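Protein HP0721 (Helicobacter pylori, PDB 2XRH) is a secreted DUF1104-family protein of unknown function, whose truncated helical form holds a molecule of nicotinic acid in a pocket. Local coordinates at residues Asp16-Leu19 and Ala20-Ala23; Ala52-Lys55 and Gln56-Glu59. All coordinates share one frame; numbering follows the deposited sequence.

Contact 1: residues Asp16-Leu19 and Ala20-Ala23; sequences DEDL and AKMA
A20, near the end of helix 16-21, gives its N-H to the carbonyl O of D16, 2.9 Å from A20 N to D16 O. Its methyl group rests beside the same helical turn, CB lying 3.5 Å from E17 O. So small a side chain suits this buried face, where F53 of helix 47-65 closes over it.

K21 comes next and faces solvent. Its amide donates to E17 O, and its side chain runs out fully extended alongside that of E17, both pointing the same way. Because E17 has CG anti to its own N (chi1 179°), the two chains end together: K21 NZ sits 2.6 Å from E17 OE2, a salt bridge made through the anti lone pair, away from OE1. This is the classic i to i+4 Glu-Lys pair of an exposed helix surface, here on the short helix 16-21 within the DUF1104 region. D18 crosses K21 obliquely, OD1 near K21 CD; its charge, 4.8 Å from D18 OD1 to K21 NZ, may add weak attraction but makes no salt bridge.

Beyond K21 the helix gives way to a turn, and M22 N makes two weak bonds, to D18 O at 3.3 Å and to L19 O at 3.5 Å. The methionine's CG stands between its backbone N and carbonyl carbon (chi1 62°), which brings CG to 3.2 Å from L19 O; a bend at chi3 then turns CE back over D18 O, and SD comes up to L19 CD2. Flexible and apolar, M22 shares F11 with L19 as a neighbour. A23 continues the turn, its amide bonded to A20 O (i to i+3) and its methyl facing A61 and Y34, while Y34 OH hydrogen-bonds L19 O.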
loop_
_atom_site.group_PDB
_atom_site.type_symbol
_atom_site.label_atom_id
_atom_site.label_comp_id
_atom_site.label_asym_id
_atom_site.label_seq_id
_atom_site.Cartn_x
_atom_site.Cartn_y
_atom_site.Cartn_z
ATOM N N ASP A 16 -2.830 25.745 -7.883
ATOM C CA ASP A 16 -2.083 24.842 -6.999
ATOM C C ASP A 16 -3.036 24.194 -5.982
ATOM O O ASP A 16 -2.948 22.990 -5.693
ATOM C CB ASP A 16 -0.975 25.585 -6.235
ATOM C CG ASP A 16 0.154 26.091 -7.109
ATOM O OD1 ASP A 16 0.305 25.727 -8.291
ATOM O OD2 ASP A 16 0.932 26.874 -6.559
ATOM N N GLU A 17 -3.937 25.000 -5.437
ATOM C CA GLU A 17 -4.961 24.553 -4.464
ATOM C C GLU A 17 -5.757 23.414 -4.995
ATOM O O GLU A 17 -5.863 22.358 -4.343
ATOM C CB GLU A 17 -5.914 25.698 -4.125
ATOM C CG GLU A 17 -7.014 25.310 -3.160
ATOM C CD GLU A 17 -7.850 26.502 -2.680
ATOM O OE1 GLU A 17 -7.452 27.653 -2.897
ATOM O OE2 GLU A 17 -8.901 26.292 -2.058
ATOM N N ASP A 18 -6.329 23.629 -6.175
ATOM C CA ASP A 18 -7.159 22.621 -6.792
ATOM C C ASP A 18 -6.365 21.397 -7.196
ATOM O O ASP A 18 -6.903 20.289 -7.146
ATOM C CB ASP A 18 -7.949 23.210 -7.968
ATOM C CG ASP A 18 -9.045 24.156 -7.520
ATOM O OD1 ASP A 18 -9.370 24.222 -6.295
ATOM O OD2 ASP A 18 -9.573 24.855 -8.410
ATOM N N LEU A 19 -5.105 21.548 -7.596
ATOM C CA LEU A 19 -4.278 20.369 -7.877
ATOM C C LEU A 19 -4.060 19.554 -6.605
ATOM O O LEU A 19 -4.111 18.308 -6.622
ATOM C CB LEU A 19 -2.914 20.744 -8.450
ATOM C CG LEU A 19 -2.840 21.196 -9.909
ATOM C CD1 LEU A 19 -1.421 21.644 -10.269
ATOM C CD2 LEU A 19 -3.325 20.130 -10.878
ATOM N N ALA A 20 -3.784 20.231 -5.492
ATOM C CA ALA A 20 -3.658 19.512 -4.219
ATOM C C ALA A 20 -4.949 18.785 -3.825
ATOM O O ALA A 20 -4.897 17.618 -3.413
ATOM C CB ALA A 20 -3.223 20.436 -3.112
ATOM N N LYS A 21 -6.098 19.437 -3.981
ATOM C CA LYS A 21 -7.389 18.884 -3.560
ATOM C C LYS A 21 -7.812 17.625 -4.325
ATOM O O LYS A 21 -8.602 16.848 -3.822
ATOM C CB LYS A 21 -8.471 19.945 -3.667
ATOM C CG LYS A 21 -8.394 20.950 -2.545
ATOM C CD LYS A 21 -9.340 22.099 -2.751
ATOM C CE LYS A 21 -9.358 22.948 -1.492
ATOM N NZ LYS A 21 -10.280 24.080 -1.606
ATOM N N MET A 22 -7.259 17.435 -5.508
ATOM C CA MET A 22 -7.594 16.259 -6.329
ATOM C C MET A 22 -6.621 15.103 -6.070
ATOM O O MET A 22 -6.753 14.037 -6.673
ATOM C CB MET A 22 -7.692 16.580 -7.806
ATOM C CG MET A 22 -6.469 17.070 -8.400
ATOM S SD MET A 22 -6.667 17.396 -10.186
ATOM C CE MET A 22 -7.637 18.868 -10.168
ATOM N N ALA A 23 -5.656 15.283 -5.169
ATOM C CA ALA A 23 -4.713 14.196 -4.882
ATOM C C ALA A 23 -5.451 12.951 -4.433
ATOM O O ALA A 23 -6.309 12.965 -3.577
ATOM C CB ALA A 23 -3.677 14.590 -3.836
#

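Contact 2: residues Ala52-Lys55 and Gln56-Glu59; sequences AFHK and QLHE
H58 reaches back one helical turn to H54, its side chain touching that residue from root to tip. CB lies over the helix backbone, 3.6 Å from K55 O. With CG beside the backbone N (chi1 -72°), the ring leans toward the preceding turn: CG and CD2 pass close to H54 O, which also accepts the bond from H58 N at 3.0 Å. CE1 lies 3.6 Å from both CD2 and NE2 of H54. At the tip of the ring, NE2 is 3.2 Å from H54 CD2, which lies over one face of the H58 imidazole. The planes, 28° from parallel, are slid apart and overlap little. H58 ND1 is hydrogen-bonded to L98 O, from a residue lining the nicotinic acid pocket, and H54 ND1 to R50, which helps fix both rings.

F53 has L57 CG over one face, a large apolar pair suited to the buried side. On the exposed side K55 crosses E59: K55 CE is 3.5 Å from E59 OE2 and K55 NZ 4.5 Å, beyond a salt bridge. A water links A52 O to Q56 NE2. Such i to i+4 pairing, apolar inward and polar outward, is typical of an amphipathic helix, here 47-65.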
loop_
_atom_site.group_PDB
_atom_site.type_symbol
_atom_site.label_atom_id
_atom_site.label_comp_id
_atom_site.label_asym_id
_atom_site.label_seq_id
_atom_site.Cartn_x
_atom_site.Cartn_y
_atom_site.Cartn_z
ATOM N N ALA A 52 5.463 22.599 2.053
ATOM C CA ALA A 52 4.058 22.886 2.419
ATOM C C ALA A 52 3.081 22.264 1.429
ATOM O O ALA A 52 2.053 21.674 1.812
ATOM C CB ALA A 52 3.808 24.389 2.502
ATOM N N PHE A 53 3.403 22.393 0.164
ATOM C CA PHE A 53 2.559 21.913 -0.904
ATOM C C PHE A 53 2.528 20.382 -0.874
ATOM O O PHE A 53 1.463 19.747 -0.995
ATOM C CB PHE A 53 3.056 22.451 -2.252
ATOM C CG PHE A 53 2.187 22.090 -3.424
ATOM C CD1 PHE A 53 0.856 22.498 -3.463
ATOM C CD2 PHE A 53 2.705 21.360 -4.487
ATOM C CE1 PHE A 53 0.063 22.182 -4.544
ATOM C CE2 PHE A 53 1.903 21.066 -5.589
ATOM C CZ PHE A 53 0.584 21.484 -5.601
ATOM N N HIS A 54 3.682 19.780 -0.698
ATOM C CA HIS A 54 3.788 18.320 -0.607
ATOM C C HIS A 54 2.978 17.802 0.562
ATOM O O HIS A 54 2.294 16.790 0.439
ATOM C CB HIS A 54 5.246 17.907 -0.480
ATOM C CG HIS A 54 5.541 16.576 -1.070
ATOM N ND1 HIS A 54 6.771 16.256 -1.601
ATOM C CD2 HIS A 54 4.746 15.496 -1.273
ATOM C CE1 HIS A 54 6.735 15.016 -2.059
ATOM N NE2 HIS A 54 5.519 14.531 -1.874
ATOM N N LYS A 55 3.015 18.507 1.702
ATOM C CA LYS A 55 2.198 18.127 2.846
ATOM C C LYS A 55 0.720 18.159 2.506
ATOM O O LYS A 55 -0.044 17.249 2.896
ATOM C CB LYS A 55 2.493 19.036 4.046
ATOM C CG LYS A 55 1.778 18.682 5.353
ATOM C CD LYS A 55 2.171 19.728 6.425
ATOM C CE LYS A 55 1.668 19.437 7.827
ATOM N NZ LYS A 55 1.800 20.652 8.672
ATOM N N GLN A 56 0.296 19.183 1.806
ATOM C CA GLN A 56 -1.096 19.279 1.368
ATOM C C GLN A 56 -1.474 18.144 0.441
ATOM O O GLN A 56 -2.554 17.550 0.567
ATOM C CB GLN A 56 -1.385 20.619 0.702
ATOM C CG GLN A 56 -1.260 21.787 1.630
ATOM C CD GLN A 56 -2.178 21.619 2.818
ATOM O OE1 GLN A 56 -3.383 21.489 2.642
ATOM N NE2 GLN A 56 -1.608 21.558 4.036
ATOM N N LEU A 57 -0.564 17.781 -0.447
ATOM C CA LEU A 57 -0.844 16.679 -1.381
ATOM C C LEU A 57 -1.058 15.400 -0.570
ATOM O O LEU A 57 -2.012 14.629 -0.821
ATOM C CB LEU A 57 0.291 16.468 -2.378
ATOM C CG LEU A 57 0.452 17.446 -3.512
ATOM C CD1 LEU A 57 1.795 17.161 -4.186
ATOM C CD2 LEU A 57 -0.685 17.328 -4.469
ATOM N N HIS A 58 -0.194 15.173 0.419
ATOM C CA HIS A 58 -0.342 13.989 1.260
ATOM C C HIS A 58 -1.653 14.022 2.058
ATOM O O HIS A 58 -2.364 13.016 2.161
ATOM C CB HIS A 58 0.842 13.865 2.235
ATOM C CG HIS A 58 2.156 13.463 1.597
ATOM N ND1 HIS A 58 2.255 12.542 0.576
ATOM C CD2 HIS A 58 3.431 13.875 1.846
ATOM C CE1 HIS A 58 3.518 12.401 0.212
ATOM N NE2 HIS A 58 4.260 13.196 0.971
ATOM N N GLU A 59 -1.958 15.172 2.658
ATOM C CA GLU A 59 -3.177 15.312 3.457
ATOM C C GLU A 59 -4.413 15.084 2.631
ATOM O O GLU A 59 -5.333 14.386 3.052
ATOM C CB GLU A 59 -3.226 16.650 4.163
ATOM C CG GLU A 59 -2.128 16.727 5.198
ATOM C CD GLU A 59 -2.171 17.979 6.031
ATOM O OE1 GLU A 59 -2.947 18.894 5.699
ATOM O OE2 GLU A 59 -1.420 18.041 7.029
HETATM O O HOH W 1 1.060 22.446 4.286
#

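Overall arrangement
From the N terminus the chain first reaches contact 1, residues 16-23, spanning helix 16-21 and its exit. Helix 31-44 follows, and contact 2, residues 52-59, lies in the middle of helix 47-65. The contacts come in series: each is one continuous stretch, neither closes a long loop, and they neither nest nor cross. The centres of contacts 1 and 2 are about 9 Å apart, and the two meet directly. F53 CE1 lies 3.3 Å from D16 O, and L57 CD2 3.7 Å from A20 CA. The short helix thus packs on the inward face of helix 47-65, and helix 31-44 borders both, Y34 touching M22, A23 and L57; the A23 side chain is about 6 Å from the nicotinic acid.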